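Local coordinates for cerato-platanin-like protein (Moniliophthora perniciosa, PDB 3SUL) that is a secreted fungal cerato-platanin with a double-psi beta-barrel fold, its precise function not established, at residues V49-G54 with T62-T67. Residues are numbered along the deposited sequence; the frame is centred on the assembly and turned at random.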
loop_
_atom_site.group_PDB
_atom_site.type_symbol
_atom_site.label_atom_id
_atom_site.label_comp_id
_atom_site.label_asym_id
_atom_site.label_seq_id
_atom_site.Cartn_x
_atom_site.Cartn_y
_atom_site.Cartn_z
ATOM N N VAL A 49 5.210 -2.390 0.999
ATOM C CA VAL A 49 6.204 -1.823 0.087
ATOM C C VAL A 49 7.584 -2.231 0.475
ATOM O O VAL A 49 7.927 -2.376 1.649
ATOM C CB VAL A 49 6.074 -0.269 -0.027
ATOM C CG1 VAL A 49 6.361 0.418 1.268
ATOM C CG2 VAL A 49 6.979 0.303 -1.104
ATOM N N ASP A 50 8.431 -2.410 -0.531
ATOM C CA ASP A 50 9.750 -2.918 -0.202
ATOM C C ASP A 50 10.659 -1.885 0.453
ATOM O O ASP A 50 11.768 -2.204 0.863
ATOM C CB ASP A 50 10.384 -3.616 -1.408
ATOM C CG ASP A 50 10.547 -2.693 -2.626
ATOM O OD1 ASP A 50 10.573 -1.441 -2.470
ATOM O OD2 ASP A 50 10.699 -3.299 -3.726
ATOM N N THR A 51 10.191 -0.647 0.580
ATOM C CA THR A 51 10.900 0.401 1.353
ATOM C C THR A 51 10.756 0.222 2.880
ATOM O O THR A 51 11.449 0.859 3.676
ATOM C CB THR A 51 10.359 1.825 1.050
ATOM O OG1 THR A 51 8.931 1.811 1.140
ATOM C CG2 THR A 51 10.694 2.253 -0.327
ATOM N N ILE A 52 9.785 -0.589 3.258
ATOM C CA ILE A 52 9.566 -0.958 4.634
ATOM C C ILE A 52 10.201 -2.305 4.838
ATOM O O ILE A 52 9.800 -3.334 4.217
ATOM C CB ILE A 52 8.046 -0.985 4.963
ATOM C CG1 ILE A 52 7.517 0.437 4.832
ATOM C CG2 ILE A 52 7.715 -1.619 6.368
ATOM C CD1 ILE A 52 6.005 0.445 4.793
ATOM N N THR A 53 11.151 -2.289 5.750
ATOM C CA THR A 53 12.026 -3.466 6.000
ATOM C C THR A 53 11.740 -4.116 7.303
ATOM O O THR A 53 12.027 -5.297 7.470
ATOM C CB THR A 53 13.612 -3.155 5.871
ATOM O OG1 THR A 53 14.072 -2.196 6.824
ATOM C CG2 THR A 53 13.932 -2.649 4.480
ATOM N N GLY A 54 11.187 -3.349 8.244
ATOM C CA GLY A 54 10.754 -3.929 9.495
ATOM C C GLY A 54 9.984 -2.942 10.361
ATOM O O GLY A 54 9.665 -1.801 9.947
ATOM N N THR A 62 4.244 6.030 4.716
ATOM C CA THR A 62 4.528 6.898 3.560
ATOM C C THR A 62 3.549 6.617 2.466
ATOM O O THR A 62 2.958 5.566 2.363
ATOM C CB THR A 62 5.960 6.672 3.037
ATOM O OG1 THR A 62 6.241 5.275 2.942
ATOM C CG2 THR A 62 6.837 7.326 3.990
ATOM N N CYS A 63 3.469 7.566 1.585
ATOM C CA CYS A 63 2.442 7.566 0.545
ATOM C C CYS A 63 3.091 7.439 -0.866
ATOM O O CYS A 63 4.004 8.199 -1.210
ATOM C CB CYS A 63 1.694 8.828 0.716
ATOM S SG CYS A 63 0.395 9.123 -0.528
ATOM N N TYR A 64 2.575 6.525 -1.653
ATOM C CA TYR A 64 3.127 6.317 -2.983
ATOM C C TYR A 64 2.062 6.579 -4.003
ATOM O O TYR A 64 0.894 6.139 -3.855
ATOM C CB TYR A 64 3.652 4.908 -3.181
ATOM C CG TYR A 64 4.785 4.715 -2.233
ATOM C CD1 TYR A 64 6.144 4.936 -2.620
ATOM C CD2 TYR A 64 4.506 4.378 -0.923
ATOM C CE1 TYR A 64 7.179 4.778 -1.680
ATOM C CE2 TYR A 64 5.510 4.231 -0.006
ATOM C CZ TYR A 64 6.837 4.418 -0.369
ATOM O OH TYR A 64 7.778 4.237 0.662
ATOM N N GLN A 65 2.442 7.357 -4.999
ATOM C CA GLN A 65 1.528 7.528 -6.090
ATOM C C GLN A 65 2.005 6.494 -7.081
ATOM O O GLN A 65 3.174 6.521 -7.502
ATOM C CB GLN A 65 1.663 8.975 -6.527
ATOM C CG GLN A 65 0.962 9.273 -7.756
ATOM C CD GLN A 65 1.586 10.489 -8.461
ATOM O OE1 GLN A 65 1.483 11.592 -7.978
ATOM N NE2 GLN A 65 2.280 10.253 -9.573
ATOM N N ILE A 66 1.108 5.554 -7.452
ATOM C CA ILE A 66 1.475 4.380 -8.268
ATOM C C ILE A 66 0.664 4.377 -9.534
ATOM O O ILE A 66 -0.550 4.465 -9.486
ATOM C CB ILE A 66 1.162 3.096 -7.579
ATOM C CG1 ILE A 66 1.779 3.076 -6.179
ATOM C CG2 ILE A 66 1.516 1.890 -8.517
ATOM C CD1 ILE A 66 1.617 1.747 -5.432
ATOM N N THR A 67 1.339 4.202 -10.664
ATOM C CA THR A 67 0.703 4.236 -11.982
ATOM C C THR A 67 1.001 2.968 -12.791
ATOM O O THR A 67 2.072 2.458 -12.735
ATOM C CB THR A 67 1.140 5.511 -12.774
ATOM O OG1 THR A 67 0.918 6.688 -11.980
ATOM C CG2 THR A 67 0.445 5.569 -14.147
#
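With chi1 of -64° on Y64, CG stands anti to the carbonyl carbon and the phenol reaches across from strand 63-68 toward T51, whose own chi1 of 49° sets OG1 between N and the carbonyl carbon. The pair illustrates, within the double-psi beta-barrel of the cerato-platanins, how one long aromatic side chain can join a strand to a loop whose backbone lies too far away for pairing: the CA atoms of T51 and T62 are 9.4 Å apart. The two side chains approach from opposite directions, and T51 OG1, coming in obliquely to the ring, donates a hydrogen bond to Y64 OH at 2.7 Å. T51 takes up this position inside a type I beta turn from V49, the last residue of strand 45-49, to I52, closed by I52 N to V49 O at 3.0 Å. V49, at the start of that turn, packs against the same phenol: its CG2 lies 4.2 Å above the ring plane, offset toward the rim, while F87 meets the ring edge-to-face. The aromatic body is thus held by apolar groups in the buried interior, and its hydroxyl finds a polar partner at the turn. T62 OG1, which is hydrogen-bonded to S59 O, also comes within 2.9 Å of Y64 OH. The second methyl of V49, CG1, rests 4.1 Å from Y64 CE2.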